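Local coordinates for putative lipoprotein (Campylobacter jejuni subsp. jejuni, PDB 2G5G) that binds two cofacial haems in a dimer and probably takes part in bacterial haem transport, at residues L157-L171 and K226-K238. Sequence-based numbering, arbitrary orientation.
Sequences LKGYVSTTNEVKKQL and KKIGIPLHIQDFK
D236 of helix 230-236 meets three successive backbone N-H groups of the loop before helix 165-179. OD1 takes the V161 N-H on its syn lone pair, at 3.0 Å from V161 N and nearly straight (165°). OD2 accepts three bonds: from Y160 N and S162 N, both reaching it from outside the carboxylate plane, and from the hydroxyl of S162, whose OG lies 2.6 Å from D236 OD2 on the anti side. With four bonds on two oxygens, rotation of the carboxylate should be fixed. Within the first segment, T164 OG1 accepts from V167 N at 3.0 Å, an N-cap bond that fixes the start of the helix presenting V167.

S162 also supplies a CH-pi contact: its CB sits 3.5 Å from the centroid of the H233 ring, only 5° off the normal. With chi1 at 68°, OG lies between the backbone N and carbonyl carbon and turns to D236. R202 of helix 187-210 bonds both S162 OG and H233 ND1, tying in a third element.

Apolar contacts continue along the interface. V167 and L232 meet tip to tip, CG2 to CD1 at 3.5 Å; I228 CD1 reaches L171 CD2 at 3.9 Å, while I228 CG2 lies against Q170 CB.

The arrangement, an aspartate gripping consecutive loop amides, joins the start of helix 165-179 to helix 230-236 in the ChaN fold, with the side chain of L171 about 11 Å from a bound haem.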
# COMPACT_ATOMS: atom_id res chain seq x y z
N LEU A 157 -0.56 -9.93 17.34
CA LEU A 157 -0.50 -9.17 18.55
C LEU A 157 -1.34 -9.83 19.65
O LEU A 157 -2.51 -10.17 19.45
CB LEU A 157 -1.02 -7.76 18.26
CG LEU A 157 -0.53 -6.66 19.18
CD1 LEU A 157 0.95 -6.43 18.96
CD2 LEU A 157 -1.36 -5.40 18.95
N LYS A 158 -0.74 -10.00 20.83
CA LYS A 158 -1.44 -10.50 22.01
C LYS A 158 -1.94 -9.35 22.88
O LYS A 158 -1.35 -8.27 22.93
CB LYS A 158 -0.55 -11.44 22.83
CG LYS A 158 -0.18 -12.75 22.10
CD LYS A 158 1.02 -13.42 22.77
CE LYS A 158 1.72 -14.37 21.78
NZ LYS A 158 3.18 -14.51 22.09
N GLY A 159 -3.05 -9.60 23.56
CA GLY A 159 -3.69 -8.59 24.38
C GLY A 159 -4.91 -9.23 25.01
O GLY A 159 -5.25 -10.39 24.69
N TYR A 160 -5.54 -8.48 25.90
CA TYR A 160 -6.74 -8.90 26.57
C TYR A 160 -7.86 -7.94 26.20
O TYR A 160 -8.80 -8.33 25.52
CB TYR A 160 -6.52 -8.99 28.09
CG TYR A 160 -7.77 -9.38 28.84
CD1 TYR A 160 -8.38 -10.63 28.61
CD2 TYR A 160 -8.35 -8.51 29.75
CE1 TYR A 160 -9.55 -10.99 29.29
CE2 TYR A 160 -9.52 -8.87 30.45
CZ TYR A 160 -10.11 -10.10 30.21
OH TYR A 160 -11.27 -10.45 30.88
N VAL A 161 -7.77 -6.67 26.60
CA VAL A 161 -8.81 -5.72 26.17
C VAL A 161 -8.52 -5.02 24.85
O VAL A 161 -9.43 -4.50 24.22
CB VAL A 161 -9.13 -4.65 27.24
CG1 VAL A 161 -9.59 -5.32 28.57
CG2 VAL A 161 -7.94 -3.71 27.45
N SER A 162 -7.25 -4.98 24.44
CA SER A 162 -6.90 -4.19 23.27
C SER A 162 -7.06 -4.92 21.94
O SER A 162 -7.10 -4.28 20.90
CB SER A 162 -5.46 -3.63 23.38
OG SER A 162 -4.52 -4.67 23.30
N THR A 163 -7.17 -6.24 21.98
CA THR A 163 -7.15 -7.05 20.74
C THR A 163 -8.42 -7.87 20.55
O THR A 163 -8.42 -8.84 19.80
CB THR A 163 -5.96 -8.02 20.73
OG1 THR A 163 -5.93 -8.72 21.98
CG2 THR A 163 -4.65 -7.25 20.58
N THR A 164 -9.50 -7.48 21.23
CA THR A 164 -10.77 -8.23 21.15
C THR A 164 -11.33 -8.18 19.74
O THR A 164 -11.02 -7.25 18.97
CB THR A 164 -11.86 -7.64 22.07
OG1 THR A 164 -12.23 -6.34 21.61
CG2 THR A 164 -11.40 -7.56 23.51
N ASN A 165 -12.18 -9.15 19.39
CA ASN A 165 -12.83 -9.14 18.08
C ASN A 165 -13.64 -7.89 17.90
O ASN A 165 -13.73 -7.37 16.80
CB ASN A 165 -13.71 -10.37 17.88
CG ASN A 165 -12.94 -11.65 17.98
OD1 ASN A 165 -11.80 -11.74 17.52
ND2 ASN A 165 -13.54 -12.66 18.61
N GLU A 166 -14.24 -7.42 19.00
CA GLU A 166 -15.09 -6.24 18.98
C GLU A 166 -14.27 -5.02 18.58
O GLU A 166 -14.67 -4.24 17.73
CB GLU A 166 -15.71 -6.05 20.37
CG GLU A 166 -16.80 -4.99 20.49
CD GLU A 166 -17.25 -4.72 21.95
OE1 GLU A 166 -16.96 -5.54 22.85
OE2 GLU A 166 -17.92 -3.68 22.18
N VAL A 167 -13.11 -4.84 19.20
CA VAL A 167 -12.19 -3.74 18.81
C VAL A 167 -11.75 -3.85 17.33
O VAL A 167 -11.85 -2.86 16.57
CB VAL A 167 -10.97 -3.70 19.75
CG1 VAL A 167 -9.88 -2.75 19.19
CG2 VAL A 167 -11.44 -3.27 21.19
N LYS A 168 -11.28 -5.03 16.95
CA LYS A 168 -10.84 -5.30 15.57
C LYS A 168 -11.92 -5.05 14.54
O LYS A 168 -11.63 -4.52 13.48
CB LYS A 168 -10.29 -6.72 15.43
CG LYS A 168 -8.93 -6.90 16.02
CD LYS A 168 -8.52 -8.35 15.97
CE LYS A 168 -7.07 -8.49 16.42
NZ LYS A 168 -6.85 -9.82 17.05
N LYS A 169 -13.16 -5.44 14.84
CA LYS A 169 -14.29 -5.20 13.91
C LYS A 169 -14.61 -3.71 13.81
O LYS A 169 -14.90 -3.21 12.73
CB LYS A 169 -15.54 -5.97 14.35
CG LYS A 169 -16.57 -6.11 13.23
CD LYS A 169 -17.62 -5.03 13.30
CE LYS A 169 -18.92 -5.45 12.54
NZ LYS A 169 -18.62 -6.27 11.32
N GLN A 170 -14.55 -2.99 14.94
CA GLN A 170 -14.77 -1.55 14.88
C GLN A 170 -13.71 -0.90 14.01
O GLN A 170 -14.01 -0.00 13.25
CB GLN A 170 -14.78 -0.89 16.26
CG GLN A 170 -16.01 -1.23 17.12
CD GLN A 170 -15.85 -0.73 18.56
OE1 GLN A 170 -15.45 -1.48 19.45
NE2 GLN A 170 -16.16 0.54 18.78
N LEU A 171 -12.46 -1.35 14.16
CA LEU A 171 -11.36 -0.85 13.35
C LEU A 171 -11.55 -1.22 11.87
O LEU A 171 -11.28 -0.42 10.98
CB LEU A 171 -10.02 -1.38 13.88
CG LEU A 171 -9.41 -0.61 15.09
CD1 LEU A 171 -8.13 -1.29 15.55
CD2 LEU A 171 -9.15 0.86 14.78
N LYS A 226 -10.56 6.02 23.47
CA LYS A 226 -10.64 5.07 24.54
C LYS A 226 -11.38 3.78 24.15
O LYS A 226 -11.25 2.79 24.84
CB LYS A 226 -11.37 5.70 25.73
CG LYS A 226 -10.54 6.80 26.42
CD LYS A 226 -11.42 7.58 27.36
CE LYS A 226 -11.82 6.77 28.58
NZ LYS A 226 -12.73 7.53 29.47
N LYS A 227 -12.18 3.82 23.10
CA LYS A 227 -12.96 2.65 22.64
C LYS A 227 -12.15 1.63 21.83
O LYS A 227 -12.38 0.43 21.95
CB LYS A 227 -14.12 3.10 21.77
CG LYS A 227 -15.14 4.00 22.47
CD LYS A 227 -16.13 4.59 21.47
CE LYS A 227 -17.11 3.54 20.91
NZ LYS A 227 -17.97 4.21 19.85
N ILE A 228 -11.22 2.11 21.01
CA ILE A 228 -10.54 1.24 20.03
C ILE A 228 -9.01 1.44 19.99
O ILE A 228 -8.32 0.71 19.27
CB ILE A 228 -11.06 1.51 18.60
CG1 ILE A 228 -10.84 2.99 18.24
CG2 ILE A 228 -12.54 1.05 18.46
CD1 ILE A 228 -11.23 3.39 16.84
N GLY A 229 -8.51 2.45 20.70
CA GLY A 229 -7.12 2.90 20.49
C GLY A 229 -6.11 2.66 21.60
O GLY A 229 -6.24 1.75 22.44
N ILE A 230 -5.09 3.50 21.59
CA ILE A 230 -4.01 3.47 22.58
C ILE A 230 -4.40 3.22 24.06
O ILE A 230 -3.73 2.44 24.72
CB ILE A 230 -3.15 4.74 22.46
CG1 ILE A 230 -2.50 4.78 21.06
CG2 ILE A 230 -2.09 4.81 23.63
CD1 ILE A 230 -2.11 6.18 20.59
N PRO A 231 -5.46 3.88 24.57
CA PRO A 231 -5.87 3.59 25.98
C PRO A 231 -6.07 2.11 26.34
O PRO A 231 -5.72 1.69 27.45
CB PRO A 231 -7.14 4.42 26.15
CG PRO A 231 -6.93 5.61 25.24
CD PRO A 231 -6.28 4.97 24.00
N LEU A 232 -6.60 1.31 25.40
CA LEU A 232 -6.77 -0.12 25.62
C LEU A 232 -5.42 -0.82 25.78
O LEU A 232 -5.28 -1.74 26.59
CB LEU A 232 -7.52 -0.76 24.45
CG LEU A 232 -8.90 -0.19 24.11
CD1 LEU A 232 -9.44 -0.87 22.83
CD2 LEU A 232 -9.84 -0.39 25.30
N HIS A 233 -4.44 -0.38 25.01
CA HIS A 233 -3.12 -1.02 25.00
C HIS A 233 -2.37 -0.63 26.26
O HIS A 233 -1.70 -1.48 26.87
CB HIS A 233 -2.32 -0.65 23.74
CG HIS A 233 -2.97 -1.11 22.47
ND1 HIS A 233 -2.58 -2.25 21.80
CD2 HIS A 233 -4.00 -0.59 21.76
CE1 HIS A 233 -3.34 -2.41 20.73
NE2 HIS A 233 -4.22 -1.42 20.69
N ILE A 234 -2.53 0.62 26.70
CA ILE A 234 -1.99 1.05 28.01
C ILE A 234 -2.50 0.16 29.15
O ILE A 234 -1.74 -0.27 30.01
CB ILE A 234 -2.28 2.56 28.29
CG1 ILE A 234 -1.50 3.44 27.29
CG2 ILE A 234 -1.96 2.95 29.78
CD1 ILE A 234 -1.87 4.95 27.36
N GLN A 235 -3.80 -0.14 29.15
CA GLN A 235 -4.40 -1.04 30.14
C GLN A 235 -3.76 -2.40 30.13
O GLN A 235 -3.46 -2.95 31.20
CB GLN A 235 -5.90 -1.24 29.87
CG GLN A 235 -6.75 -0.00 30.08
CD GLN A 235 -8.24 -0.29 29.87
OE1 GLN A 235 -8.90 0.40 29.09
NE2 GLN A 235 -8.77 -1.30 30.58
N ASP A 236 -3.59 -2.96 28.92
CA ASP A 236 -2.96 -4.29 28.73
C ASP A 236 -1.50 -4.31 29.18
O ASP A 236 -1.02 -5.36 29.64
CB ASP A 236 -3.07 -4.78 27.28
CG ASP A 236 -4.47 -5.38 26.94
OD1 ASP A 236 -5.29 -5.61 27.86
OD2 ASP A 236 -4.72 -5.63 25.74
N PHE A 237 -0.80 -3.18 29.06
CA PHE A 237 0.55 -3.05 29.64
C PHE A 237 0.58 -3.05 31.20
O PHE A 237 1.67 -3.07 31.79
CB PHE A 237 1.29 -1.79 29.10
CG PHE A 237 2.07 -2.01 27.80
CD1 PHE A 237 3.18 -2.84 27.76
CD2 PHE A 237 1.70 -1.36 26.62
CE1 PHE A 237 3.87 -3.03 26.58
CE2 PHE A 237 2.40 -1.53 25.45
CZ PHE A 237 3.49 -2.36 25.42
N LYS A 238 -0.60 -2.99 31.83
CA LYS A 238 -0.78 -2.93 33.29
C LYS A 238 -0.12 -1.68 33.89
O LYS A 238 0.49 -1.75 34.94
CB LYS A 238 -0.30 -4.23 33.98
CG LYS A 238 -0.80 -5.49 33.31
CD LYS A 238 -2.05 -6.00 33.97
CE LYS A 238 -1.77 -7.32 34.70
NZ LYS A 238 -2.82 -7.71 35.72